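Local coordinates for protein pullulanase (Klebsiella oxytoca, PDB 2YOC) that hydrolyses alpha-1,6-glucosidic linkages in pullulan and related branched glucans, and is exported through a type 2 secretion system, at residues A42-V47 and R137-I142; K63-W68 and P98-P103; A750-N755 and N1002-S1007; T825-I830 and T842-Q847. All coordinates share one frame; numbering follows the deposited sequence.

Contact 1: A42-V47 and R137-I142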
loop_
_atom_site.group_PDB
_atom_site.type_symbol
_atom_site.label_atom_id
_atom_site.label_comp_id
_atom_site.label_asym_id
_atom_site.label_seq_id
_atom_site.Cartn_x
_atom_site.Cartn_y
_atom_site.Cartn_z
ATOM N N ALA B 42 24.524 7.545 61.266
ATOM C CA ALA B 42 23.064 7.458 61.159
ATOM C C ALA B 42 22.611 5.999 61.083
ATOM O O ALA B 42 23.406 5.122 60.725
ATOM C CB ALA B 42 22.576 8.219 59.932
ATOM N N VAL B 43 21.335 5.741 61.420
ATOM C CA VAL B 43 20.769 4.398 61.343
ATOM C C VAL B 43 19.418 4.356 60.603
ATOM O O VAL B 43 18.503 5.101 60.952
ATOM C CB VAL B 43 20.850 3.586 62.667
ATOM C CG1 VAL B 43 19.800 4.016 63.681
ATOM C CG2 VAL B 43 20.772 2.088 62.407
ATOM N N ILE B 44 19.334 3.539 59.529
ATOM C CA ILE B 44 18.124 3.363 58.713
ATOM C C ILE B 44 17.583 1.943 58.924
ATOM O O ILE B 44 18.317 0.972 58.722
ATOM C CB ILE B 44 18.339 3.680 57.194
ATOM C CG1 ILE B 44 19.146 4.988 56.925
ATOM C CG2 ILE B 44 17.023 3.627 56.391
ATOM C CD1 ILE B 44 18.598 6.357 57.448
ATOM N N HIS B 45 16.306 1.834 59.336
ATOM C CA HIS B 45 15.639 0.552 59.560
ATOM C C HIS B 45 14.758 0.200 58.383
ATOM O O HIS B 45 13.948 1.025 57.934
ATOM C CB HIS B 45 14.715 0.605 60.782
ATOM C CG HIS B 45 15.361 0.970 62.075
ATOM N ND1 HIS B 45 15.360 2.275 62.534
ATOM C CD2 HIS B 45 15.916 0.173 63.015
ATOM C CE1 HIS B 45 15.951 2.235 63.717
ATOM N NE2 HIS B 45 16.295 0.990 64.051
ATOM N N LEU B 46 14.861 -1.041 57.915
ATOM C CA LEU B 46 13.939 -1.488 56.891
ATOM C C LEU B 46 12.880 -2.258 57.655
ATOM O O LEU B 46 13.201 -3.202 58.384
ATOM C CB LEU B 46 14.587 -2.369 55.806
ATOM C CG LEU B 46 13.631 -2.795 54.679
ATOM C CD1 LEU B 46 13.735 -1.870 53.521
ATOM C CD2 LEU B 46 13.879 -4.212 54.221
ATOM N N VAL B 47 11.637 -1.798 57.570
ATOM C CA VAL B 47 10.566 -2.501 58.243
ATOM C C VAL B 47 10.032 -3.527 57.235
ATOM O O VAL B 47 9.368 -3.176 56.246
ATOM C CB VAL B 47 9.505 -1.579 58.889
ATOM C CG1 VAL B 47 8.499 -2.399 59.693
ATOM C CG2 VAL B 47 10.167 -0.539 59.794
ATOM N N ARG B 137 18.477 10.828 64.317
ATOM C CA ARG B 137 19.225 10.177 63.234
ATOM C C ARG B 137 18.870 8.693 63.070
ATOM O O ARG B 137 19.362 8.032 62.152
ATOM C CB ARG B 137 20.730 10.482 63.266
ATOM C CG ARG B 137 21.032 11.862 62.679
ATOM C CD ARG B 137 21.911 12.755 63.536
ATOM N NE ARG B 137 23.114 12.060 63.982
ATOM C CZ ARG B 137 24.218 11.926 63.256
ATOM N NH1 ARG B 137 24.296 12.460 62.047
ATOM N NH2 ARG B 137 25.256 11.271 63.738
ATOM N N THR B 138 17.970 8.196 63.953
ATOM C CA THR B 138 17.364 6.865 63.922
ATOM C C THR B 138 16.056 7.034 63.136
ATOM O O THR B 138 15.119 7.697 63.592
ATOM C CB THR B 138 17.291 6.154 65.311
ATOM O OG1 THR B 138 16.100 5.370 65.396
ATOM C CG2 THR B 138 17.380 7.095 66.499
ATOM N N VAL B 139 16.056 6.504 61.915
ATOM C CA VAL B 139 14.995 6.619 60.931
ATOM C C VAL B 139 14.540 5.231 60.460
ATOM O O VAL B 139 15.311 4.279 60.557
ATOM C CB VAL B 139 15.552 7.530 59.798
ATOM C CG1 VAL B 139 15.192 7.050 58.397
ATOM C CG2 VAL B 139 15.156 8.981 60.013
ATOM N N SER B 140 13.292 5.119 59.963
ATOM C CA SER B 140 12.722 3.860 59.473
ATOM C C SER B 140 11.994 4.037 58.134
ATOM O O SER B 140 11.334 5.059 57.922
ATOM C CB SER B 140 11.774 3.269 60.511
ATOM O OG SER B 140 12.358 3.255 61.804
ATOM N N VAL B 141 12.122 3.042 57.228
ATOM C CA VAL B 141 11.476 3.058 55.904
ATOM C C VAL B 141 10.837 1.690 55.563
ATOM O O VAL B 141 11.302 0.653 56.049
ATOM C CB VAL B 141 12.379 3.605 54.748
ATOM C CG1 VAL B 141 12.671 5.089 54.912
ATOM C CG2 VAL B 141 13.678 2.815 54.603
ATOM N N ILE B 142 9.757 1.701 54.749
ATOM C CA ILE B 142 9.049 0.492 54.288
ATOM C C ILE B 142 9.196 0.431 52.763
ATOM O O ILE B 142 9.206 1.483 52.126
ATOM C CB ILE B 142 7.545 0.462 54.692
ATOM C CG1 ILE B 142 7.283 1.029 56.099
ATOM C CG2 ILE B 142 6.962 -0.949 54.546
ATOM C CD1 ILE B 142 5.906 1.698 56.227
#
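With CG set beside its own backbone N and anti to the carbonyl carbon (chi1 -58°), the His45 ring swings back along the sheet until ND1 reaches Val139 O at 2.8 Å. That bond is bent, 142° at the hydrogen, and the donor sits above the carbonyl plane. The same Val139 O takes the backbone N of His45 at 2.9 Å, so one carbonyl oxygen is gripped twice by one residue. Thr138 OG1 lies at the ring edge, 3.6 Å from His45 CE1, while His45 NE2 has a weak bond to Glu33 O. Strands 41-46 and 138-141 run parallel in a mixed three-stranded sheet, with 41-46 central and antiparallel to 99-103 on its other side, in the N-terminal domain, whose sequence family is grouped with the transthyretin clan. Backbone bonds continue up and down the pair, from Val43 N to Arg137 O, Val139 N to Val43 O, Val141 N to His45 O and Val47 N to Val141 O. On the face opposite His45, the Ile44 branches divide the work: CD1 lies alongside Val139 CG1 (3.6 Å) and CG2 meets Val141 CG2 (3.9 Å). Val115 of strand 110-117 touches Leu46 and Val141 on this same face.

Contact 2: K63-W68 and P98-P103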
loop_
_atom_site.group_PDB
_atom_site.type_symbol
_atom_site.label_atom_id
_atom_site.label_comp_id
_atom_site.label_asym_id
_atom_site.label_seq_id
_atom_site.Cartn_x
_atom_site.Cartn_y
_atom_site.Cartn_z
ATOM N N LYS B 63 19.740 -7.558 50.475
ATOM C CA LYS B 63 19.448 -6.175 50.860
ATOM C C LYS B 63 20.722 -5.346 50.985
ATOM O O LYS B 63 21.682 -5.778 51.634
ATOM C CB LYS B 63 18.624 -6.135 52.164
ATOM C CG LYS B 63 17.107 -6.064 51.971
ATOM C CD LYS B 63 16.506 -7.322 51.355
ATOM C CE LYS B 63 15.015 -7.236 51.246
ATOM N NZ LYS B 63 14.436 -8.540 50.851
ATOM N N ASN B 64 20.732 -4.167 50.333
ATOM C CA ASN B 64 21.869 -3.237 50.303
ATOM C C ASN B 64 21.458 -1.795 50.013
ATOM O O ASN B 64 20.471 -1.556 49.319
ATOM C CB ASN B 64 22.921 -3.694 49.277
ATOM C CG ASN B 64 22.401 -3.824 47.862
ATOM O OD1 ASN B 64 21.479 -4.597 47.576
ATOM N ND2 ASN B 64 23.016 -3.108 46.936
ATOM N N LEU B 65 22.239 -0.835 50.504
ATOM C CA LEU B 65 21.942 0.568 50.242
ATOM C C LEU B 65 22.938 1.161 49.276
ATOM O O LEU B 65 24.144 1.112 49.539
ATOM C CB LEU B 65 21.976 1.426 51.519
ATOM C CG LEU B 65 21.342 0.916 52.788
ATOM C CD1 LEU B 65 21.523 1.924 53.871
ATOM C CD2 LEU B 65 19.857 0.610 52.599
ATOM N N TYR B 66 22.446 1.776 48.185
ATOM C CA TYR B 66 23.347 2.506 47.298
ATOM C C TYR B 66 23.442 3.906 47.911
ATOM O O TYR B 66 22.478 4.680 47.859
ATOM C CB TYR B 66 22.895 2.537 45.818
ATOM C CG TYR B 66 23.842 3.327 44.931
ATOM C CD1 TYR B 66 25.067 2.793 44.531
ATOM C CD2 TYR B 66 23.527 4.617 44.515
ATOM C CE1 TYR B 66 25.955 3.529 43.742
ATOM C CE2 TYR B 66 24.403 5.356 43.718
ATOM C CZ TYR B 66 25.613 4.806 43.329
ATOM O OH TYR B 66 26.468 5.533 42.533
ATOM N N LEU B 67 24.571 4.171 48.584
ATOM C CA LEU B 67 24.854 5.430 49.267
ATOM C C LEU B 67 25.857 6.251 48.445
ATOM O O LEU B 67 26.769 5.675 47.837
ATOM C CB LEU B 67 25.324 5.148 50.698
ATOM C CG LEU B 67 24.270 4.494 51.611
ATOM C CD1 LEU B 67 24.902 3.496 52.545
ATOM C CD2 LEU B 67 23.489 5.526 52.390
ATOM N N TRP B 68 25.629 7.583 48.346
ATOM C CA TRP B 68 26.413 8.482 47.487
ATOM C C TRP B 68 26.326 9.954 47.872
ATOM O O TRP B 68 25.256 10.443 48.235
ATOM C CB TRP B 68 25.975 8.311 46.016
ATOM C CG TRP B 68 24.494 8.474 45.794
ATOM C CD1 TRP B 68 23.496 7.624 46.187
ATOM C CD2 TRP B 68 23.854 9.564 45.140
ATOM N NE1 TRP B 68 22.272 8.133 45.831
ATOM C CE2 TRP B 68 22.462 9.316 45.172
ATOM C CE3 TRP B 68 24.323 10.729 44.518
ATOM C CZ2 TRP B 68 21.536 10.203 44.627
ATOM C CZ3 TRP B 68 23.404 11.598 43.966
ATOM C CH2 TRP B 68 22.030 11.334 44.021
ATOM N N PRO B 98 15.923 -5.662 58.632
ATOM C CA PRO B 98 17.318 -5.271 58.813
ATOM C C PRO B 98 17.484 -3.802 59.162
ATOM O O PRO B 98 16.510 -3.050 59.240
ATOM C CB PRO B 98 17.930 -5.605 57.456
ATOM C CG PRO B 98 16.849 -5.371 56.501
ATOM C CD PRO B 98 15.581 -5.773 57.199
ATOM N N TYR B 99 18.737 -3.410 59.370
ATOM C CA TYR B 99 19.160 -2.044 59.649
ATOM C C TYR B 99 20.595 -1.832 59.177
ATOM O O TYR B 99 21.369 -2.790 59.082
ATOM C CB TYR B 99 18.990 -1.670 61.135
ATOM C CG TYR B 99 19.789 -2.529 62.093
ATOM C CD1 TYR B 99 19.249 -3.694 62.631
ATOM C CD2 TYR B 99 21.069 -2.155 62.496
ATOM C CE1 TYR B 99 19.969 -4.476 63.532
ATOM C CE2 TYR B 99 21.811 -2.946 63.370
ATOM C CZ TYR B 99 21.251 -4.100 63.896
ATOM O OH TYR B 99 21.961 -4.872 64.780
ATOM N N TRP B 100 20.936 -0.584 58.858
ATOM C CA TRP B 100 22.272 -0.215 58.414
ATOM C C TRP B 100 22.784 0.907 59.290
ATOM O O TRP B 100 22.108 1.931 59.412
ATOM C CB TRP B 100 22.255 0.272 56.970
ATOM C CG TRP B 100 22.073 -0.795 55.942
ATOM C CD1 TRP B 100 23.025 -1.277 55.094
ATOM C CD2 TRP B 100 20.834 -1.412 55.549
ATOM N NE1 TRP B 100 22.462 -2.168 54.206
ATOM C CE2 TRP B 100 21.123 -2.283 54.476
ATOM C CE3 TRP B 100 19.502 -1.303 55.992
ATOM C CZ2 TRP B 100 20.133 -3.054 53.852
ATOM C CZ3 TRP B 100 18.530 -2.084 55.388
ATOM C CH2 TRP B 100 18.849 -2.952 54.337
ATOM N N VAL B 101 23.971 0.734 59.895
ATOM C CA VAL B 101 24.596 1.786 60.691
ATOM C C VAL B 101 25.514 2.530 59.702
ATOM O O VAL B 101 26.562 2.007 59.319
ATOM C CB VAL B 101 25.317 1.234 61.951
ATOM C CG1 VAL B 101 26.084 2.335 62.683
ATOM C CG2 VAL B 101 24.323 0.568 62.897
ATOM N N ILE B 102 25.052 3.693 59.205
ATOM C CA ILE B 102 25.758 4.487 58.194
ATOM C C ILE B 102 26.738 5.490 58.818
ATOM O O ILE B 102 26.307 6.336 59.600
ATOM C CB ILE B 102 24.770 5.140 57.178
ATOM C CG1 ILE B 102 23.968 4.067 56.419
ATOM C CG2 ILE B 102 25.483 6.073 56.185
ATOM C CD1 ILE B 102 22.556 4.369 56.300
ATOM N N PRO B 103 28.048 5.430 58.458
ATOM C CA PRO B 103 29.013 6.395 59.028
ATOM C C PRO B 103 28.919 7.785 58.396
ATOM O O PRO B 103 28.799 7.923 57.173
ATOM C CB PRO B 103 30.368 5.738 58.774
ATOM C CG PRO B 103 30.150 4.891 57.551
ATOM C CD PRO B 103 28.700 4.490 57.519
#
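The branched end of Leu65, CG and its two methyls, lies over one face of the Trp100 indole, and this CH-pi contact dominates. Its CG stands 3.4 Å from the centroid of the five-membered ring, only 2° off the ring normal. The two methyls straddle that point: CD1 sits 3.5 Å from Trp100 CG, and CD2 lies over the same face, 3.7 Å from Trp100 CE2. Leu65 gets there with its CG beside the backbone N (chi1 -43°).

At the indole edge the contact is with backbone instead. The Lys63 carbonyl carbon and Asn64 N each come 3.7 Å from Trp100 CZ2, and Lys63 CB is nearby before the chain bends at chi2 and carries NZ off to a salt bridge with Asp117.

Purely aliphatic packing continues the seam. Leu65 CD1 meets Ile102 CD1 at 3.6 Å, and Leu67 CD1 reaches Ile102 CG1 at 4.0 Å. Strands 63-68 and 99-103 belong to two different sheets; the axes of these short segments pass 8.8 Å apart at 33°, as in layers of a beta sandwich. Leu65 also packs on Val113 of its neighbouring strand.

Trp100 NE1 is hydrogen-bonded to Thr88 O, which helps fix the rotation of the indole. No hydrogen bond crosses between the segments, so the two layers are held here by shape and by apolar burial, with the polar ends of Lys63 and Trp100 paired to other parts of the domain.

Contact 3: A750-N755 and N1002-S1007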
loop_
_atom_site.group_PDB
_atom_site.type_symbol
_atom_site.label_atom_id
_atom_site.label_comp_id
_atom_site.label_asym_id
_atom_site.label_seq_id
_atom_site.Cartn_x
_atom_site.Cartn_y
_atom_site.Cartn_z
ATOM N N ALA B 750 13.160 22.079 1.237
ATOM C CA ALA B 750 13.376 20.642 1.340
ATOM C C ALA B 750 13.356 20.077 -0.070
ATOM O O ALA B 750 12.366 20.269 -0.793
ATOM C CB ALA B 750 12.280 20.006 2.168
ATOM N N GLY B 751 14.480 19.488 -0.475
ATOM C CA GLY B 751 14.662 18.891 -1.795
ATOM C C GLY B 751 15.250 19.841 -2.825
ATOM O O GLY B 751 16.332 19.585 -3.367
ATOM N N VAL B 752 14.528 20.951 -3.093
ATOM C CA VAL B 752 14.878 21.988 -4.074
ATOM C C VAL B 752 16.186 22.742 -3.816
ATOM O O VAL B 752 16.939 23.008 -4.761
ATOM C CB VAL B 752 13.715 22.958 -4.362
ATOM C CG1 VAL B 752 12.533 22.233 -4.984
ATOM C CG2 VAL B 752 13.296 23.729 -3.115
ATOM N N LEU B 753 16.417 23.148 -2.558
ATOM C CA LEU B 753 17.605 23.902 -2.157
ATOM C C LEU B 753 18.010 23.382 -0.777
ATOM O O LEU B 753 17.624 23.944 0.259
ATOM C CB LEU B 753 17.320 25.427 -2.209
ATOM C CG LEU B 753 18.387 26.403 -1.716
ATOM C CD1 LEU B 753 19.694 26.253 -2.468
ATOM C CD2 LEU B 753 17.888 27.822 -1.797
ATOM N N PRO B 754 18.713 22.231 -0.754
ATOM C CA PRO B 754 19.065 21.625 0.535
ATOM C C PRO B 754 20.181 22.336 1.258
ATOM O O PRO B 754 21.023 22.975 0.633
ATOM C CB PRO B 754 19.442 20.177 0.181
ATOM C CG PRO B 754 19.210 20.037 -1.304
ATOM C CD PRO B 754 19.218 21.416 -1.871
ATOM N N ASN B 755 20.159 22.239 2.584
ATOM C CA ASN B 755 21.186 22.797 3.448
ATOM C C ASN B 755 22.254 21.718 3.697
ATOM O O ASN B 755 21.980 20.527 3.509
ATOM C CB ASN B 755 20.570 23.331 4.746
ATOM C CG ASN B 755 19.830 22.340 5.626
ATOM O OD1 ASN B 755 20.195 21.167 5.770
ATOM N ND2 ASN B 755 18.832 22.835 6.341
ATOM N N ASN B 1002 5.521 28.512 -6.251
ATOM C CA ASN B 1002 6.809 27.964 -6.666
ATOM C C ASN B 1002 7.821 28.135 -5.534
ATOM O O ASN B 1002 8.524 29.143 -5.452
ATOM C CB ASN B 1002 7.309 28.565 -7.993
ATOM C CG ASN B 1002 8.558 27.907 -8.546
ATOM O OD1 ASN B 1002 8.771 26.690 -8.434
ATOM N ND2 ASN B 1002 9.395 28.701 -9.196
ATOM N N ALA B 1003 7.866 27.134 -4.650
ATOM C CA ALA B 1003 8.736 27.074 -3.494
ATOM C C ALA B 1003 10.058 26.402 -3.895
ATOM O O ALA B 1003 10.514 25.454 -3.242
ATOM C CB ALA B 1003 8.037 26.296 -2.395
ATOM N N ALA B 1004 10.681 26.922 -4.971
ATOM C CA ALA B 1004 11.926 26.411 -5.558
ATOM C C ALA B 1004 12.866 27.556 -5.985
ATOM O O ALA B 1004 12.364 28.615 -6.380
ATOM C CB ALA B 1004 11.595 25.538 -6.768
ATOM N N PRO B 1005 14.215 27.369 -5.964
ATOM C CA PRO B 1005 15.103 28.471 -6.384
ATOM C C PRO B 1005 15.178 28.654 -7.898
ATOM O O PRO B 1005 15.599 29.717 -8.355
ATOM C CB PRO B 1005 16.452 28.103 -5.762
ATOM C CG PRO B 1005 16.430 26.613 -5.683
ATOM C CD PRO B 1005 14.992 26.181 -5.544
ATOM N N GLU B 1006 14.770 27.626 -8.677
ATOM C CA GLU B 1006 14.728 27.674 -10.147
ATOM C C GLU B 1006 13.332 28.178 -10.602
ATOM O O GLU B 1006 12.321 27.864 -9.969
ATOM C CB GLU B 1006 15.110 26.293 -10.784
ATOM C CG GLU B 1006 14.273 25.081 -10.333
ATOM C CD GLU B 1006 14.583 23.687 -10.881
ATOM O OE1 GLU B 1006 14.798 23.548 -12.111
ATOM O OE2 GLU B 1006 14.537 22.718 -10.080
ATOM N N SER B 1007 13.278 28.992 -11.652
ATOM C CA SER B 1007 11.978 29.454 -12.133
ATOM C C SER B 1007 11.288 28.292 -12.881
ATOM O O SER B 1007 11.967 27.452 -13.483
ATOM C CB SER B 1007 12.124 30.699 -13.003
ATOM O OG SER B 1007 11.862 30.423 -14.366
#
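A loop from the long connection between barrel strands 718-720 and 814-816 meets a loop of the C-terminal beta domain here, with Val752 and Leu753 set against Ala1003, Ala1004 and Pro1005. Val752 does most of the touching. Its rotation (chi1 -63°) turns CG1 to Ala1004 CB, 3.9 Å away, and places CG2 3.3 Å from Ala1003 O, a carbonyl presented by the inverse gamma turn centred on Ala1003. Between the two methyls, Val752 CB rests 3.7 Å from Pro1005 CD. Leu753 adds one contact, its CB 3.8 Å from Pro1005 CG, so the proline ring is met along its CG-CD side by two consecutive residues. No hydrogen bond joins the two loops.

Behind the apolar surface, the 1002-1007 loop is tied to itself. Asn1002 ND2 donates to Glu1006 O at 3.1 Å, with a fairly straight 161° at the hydrogen and in the carbonyl plane, and it also bonds Pro1047 O; Asn1002 OD1 takes Arg1008 NH1. Leu753 O is held by Gln744 NE2; Val752 also packs on Ala973, next to the C-terminal sheet. Apolar side chains from the two loops thus make a modest, partly buried patch between the eight-stranded parallel barrel and the C-terminal antiparallel sheet, the pair of domains characteristic of alpha-amylase-family glycosidases.

Contact 4: T825-I830 and T842-Q847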
loop_
_atom_site.group_PDB
_atom_site.type_symbol
_atom_site.label_atom_id
_atom_site.label_comp_id
_atom_site.label_asym_id
_atom_site.label_seq_id
_atom_site.Cartn_x
_atom_site.Cartn_y
_atom_site.Cartn_z
ATOM N N THR B 825 9.281 30.439 16.122
ATOM C CA THR B 825 8.554 31.276 15.159
ATOM C C THR B 825 8.917 30.803 13.750
ATOM O O THR B 825 10.005 30.216 13.554
ATOM C CB THR B 825 8.823 32.787 15.281
ATOM O OG1 THR B 825 10.121 33.150 14.818
ATOM C CG2 THR B 825 8.518 33.353 16.627
ATOM N N LEU B 826 8.016 31.055 12.769
ATOM C CA LEU B 826 8.252 30.683 11.375
ATOM C C LEU B 826 9.651 31.120 10.909
ATOM O O LEU B 826 10.397 30.282 10.387
ATOM C CB LEU B 826 7.155 31.234 10.460
ATOM C CG LEU B 826 7.261 30.880 8.991
ATOM C CD1 LEU B 826 7.326 29.348 8.768
ATOM C CD2 LEU B 826 6.145 31.543 8.195
ATOM N N TRP B 827 10.014 32.408 11.151
ATOM C CA TRP B 827 11.316 32.966 10.812
ATOM C C TRP B 827 12.435 32.165 11.455
ATOM O O TRP B 827 13.396 31.793 10.772
ATOM C CB TRP B 827 11.409 34.415 11.260
ATOM C CG TRP B 827 12.731 35.038 10.932
ATOM C CD1 TRP B 827 13.805 35.160 11.758
ATOM C CD2 TRP B 827 13.147 35.528 9.654
ATOM N NE1 TRP B 827 14.855 35.731 11.083
ATOM C CE2 TRP B 827 14.481 35.963 9.787
ATOM C CE3 TRP B 827 12.519 35.656 8.409
ATOM C CZ2 TRP B 827 15.195 36.530 8.723
ATOM C CZ3 TRP B 827 13.223 36.218 7.356
ATOM C CH2 TRP B 827 14.544 36.654 7.518
ATOM N N ASP B 828 12.318 31.900 12.772
ATOM C CA ASP B 828 13.327 31.131 13.490
ATOM C C ASP B 828 13.516 29.744 12.850
ATOM O O ASP B 828 14.646 29.348 12.565
ATOM C CB ASP B 828 13.037 31.110 15.005
ATOM C CG ASP B 828 13.262 32.449 15.726
ATOM O OD1 ASP B 828 13.615 33.438 15.051
ATOM O OD2 ASP B 828 13.080 32.499 16.968
HETATM N N MSE B 829 12.417 29.078 12.506
HETATM C CA MSE B 829 12.451 27.783 11.805
HETATM C C MSE B 829 13.164 27.860 10.451
HETATM O O MSE B 829 13.953 26.971 10.141
HETATM C CB MSE B 829 11.033 27.233 11.625
HETATM C CG MSE B 829 10.438 26.800 12.930
HETATM SE SE MSE B 829 11.297 25.192 13.642
HETATM C CE MSE B 829 9.856 23.960 13.061
ATOM N N ILE B 830 12.907 28.933 9.665
ATOM C CA ILE B 830 13.573 29.145 8.378
ATOM C C ILE B 830 15.071 29.358 8.641
ATOM O O ILE B 830 15.888 28.673 8.020
ATOM C CB ILE B 830 12.908 30.265 7.519
ATOM C CG1 ILE B 830 11.466 29.876 7.126
ATOM C CG2 ILE B 830 13.750 30.644 6.263
ATOM C CD1 ILE B 830 10.578 31.067 6.736
ATOM N N THR B 842 15.490 36.058 -0.292
ATOM C CA THR B 842 14.808 34.786 -0.579
ATOM C C THR B 842 14.141 34.214 0.678
ATOM O O THR B 842 13.079 33.605 0.582
ATOM C CB THR B 842 15.721 33.775 -1.281
ATOM O OG1 THR B 842 16.552 33.168 -0.311
ATOM C CG2 THR B 842 16.550 34.392 -2.411
ATOM N N ARG B 843 14.759 34.429 1.853
ATOM C CA ARG B 843 14.207 33.973 3.124
ATOM C C ARG B 843 12.920 34.750 3.450
ATOM O O ARG B 843 11.989 34.153 3.992
ATOM C CB ARG B 843 15.247 34.059 4.256
ATOM C CG ARG B 843 16.510 33.231 4.002
ATOM C CD ARG B 843 17.360 33.052 5.251
ATOM N NE ARG B 843 18.480 32.150 4.992
ATOM C CZ ARG B 843 19.202 31.539 5.925
ATOM N NH1 ARG B 843 18.948 31.742 7.211
ATOM N NH2 ARG B 843 20.182 30.721 5.579
ATOM N N VAL B 844 12.843 36.063 3.077
ATOM C CA VAL B 844 11.632 36.875 3.275
ATOM C C VAL B 844 10.514 36.262 2.441
ATOM O O VAL B 844 9.435 35.999 2.962
ATOM C CB VAL B 844 11.819 38.388 2.998
ATOM C CG1 VAL B 844 10.477 39.117 2.929
ATOM C CG2 VAL B 844 12.705 39.021 4.059
ATOM N N ARG B 845 10.806 35.963 1.178
ATOM C CA ARG B 845 9.869 35.282 0.290
ATOM C C ARG B 845 9.562 33.849 0.823
ATOM O O ARG B 845 8.408 33.449 0.786
ATOM C CB ARG B 845 10.373 35.291 -1.167
ATOM C CG ARG B 845 10.148 36.628 -1.870
ATOM C CD ARG B 845 10.520 36.567 -3.344
ATOM N NE ARG B 845 10.065 37.745 -4.085
ATOM C CZ ARG B 845 8.989 37.777 -4.870
ATOM N NH1 ARG B 845 8.247 36.690 -5.036
ATOM N NH2 ARG B 845 8.649 38.898 -5.497
HETATM N N MSE B 846 10.557 33.138 1.413
HETATM C CA MSE B 846 10.347 31.817 2.025
HETATM C C MSE B 846 9.251 31.879 3.108
HETATM O O MSE B 846 8.392 30.995 3.158
HETATM C CB MSE B 846 11.641 31.263 2.624
HETATM C CG MSE B 846 12.474 30.465 1.656
HETATM SE SE MSE B 846 14.189 30.064 2.484
HETATM C CE MSE B 846 14.773 28.559 1.414
ATOM N N GLN B 847 9.259 32.943 3.932
ATOM C CA GLN B 847 8.249 33.179 4.961
ATOM C C GLN B 847 6.858 33.333 4.291
ATOM O O GLN B 847 5.905 32.654 4.674
ATOM C CB GLN B 847 8.620 34.432 5.802
ATOM C CG GLN B 847 7.664 34.756 6.960
ATOM C CD GLN B 847 8.264 34.522 8.327
ATOM O OE1 GLN B 847 9.291 33.864 8.467
ATOM N NE2 GLN B 847 7.633 35.053 9.377
#
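Gln847 OE1 lies against three residues of the facing helix: Trp827 N at 3.1 Å, Ile830 CD1 at 3.5 Å and Leu826 CG at 3.6 Å. The N-H of Trp827 points at a poor angle, so this is close polar packing and no hydrogen bond. The amide hydrogen-bonds through NE2 to Ser867 instead. With CG anti to the backbone N (chi1 -178°) and the chain bent at chi2, Gln847 brings its amide sliding past Leu826 in the opposite direction, crossing Trp827 at about a right angle; OE1 comes to the indole edge, the ring and amide planes 56° apart.

The other contacts are apolar. Ile830 CG2 touches SE of selenomethionine Met846 at 3.8 Å and Arg843 CB at 4.2 Å, the guanidinium end of Arg843 being anchored through NE on Ala838 O. Trp827 CZ3 comes 4.4 Å from Val844 CG2.

Helices 826-833 and 840-855 both precede barrel strand 860-864, their short segments crossing at 129° with axes 10.1 Å apart. Thr825 caps the first, its OG1 accepting from Asp828 N at 3.3 Å. Gln847 OE1 thus lies against the first turn of a capped helix, whose positive end may suit a carbonyl oxygen electrostatically, while the hold between the two helices comes from buried apolar packing.

How the contacts relate
Contacts 1 and 2 belong to one small N-terminal domain, their centres about 9 Å apart. Strand 41-46 pairs with 138-141 in contact 1 and, on its other edge, with 99-103, the strand that contact 2 packs against the second sheet; both segments of contact 2 fall in the chain between those of contact 1. Contacts 3 and 4 come much later, centres about 14 Å apart and nearest atoms about 5 Å; both helices of contact 4, 826-833 and 840-855, come in the chain between the two loops of contact 3. The two groups' centres lie about 58 to 67 Å apart, so the first pair belongs to the N-terminal domain, the second to the barrel and its border with the C-terminal domain.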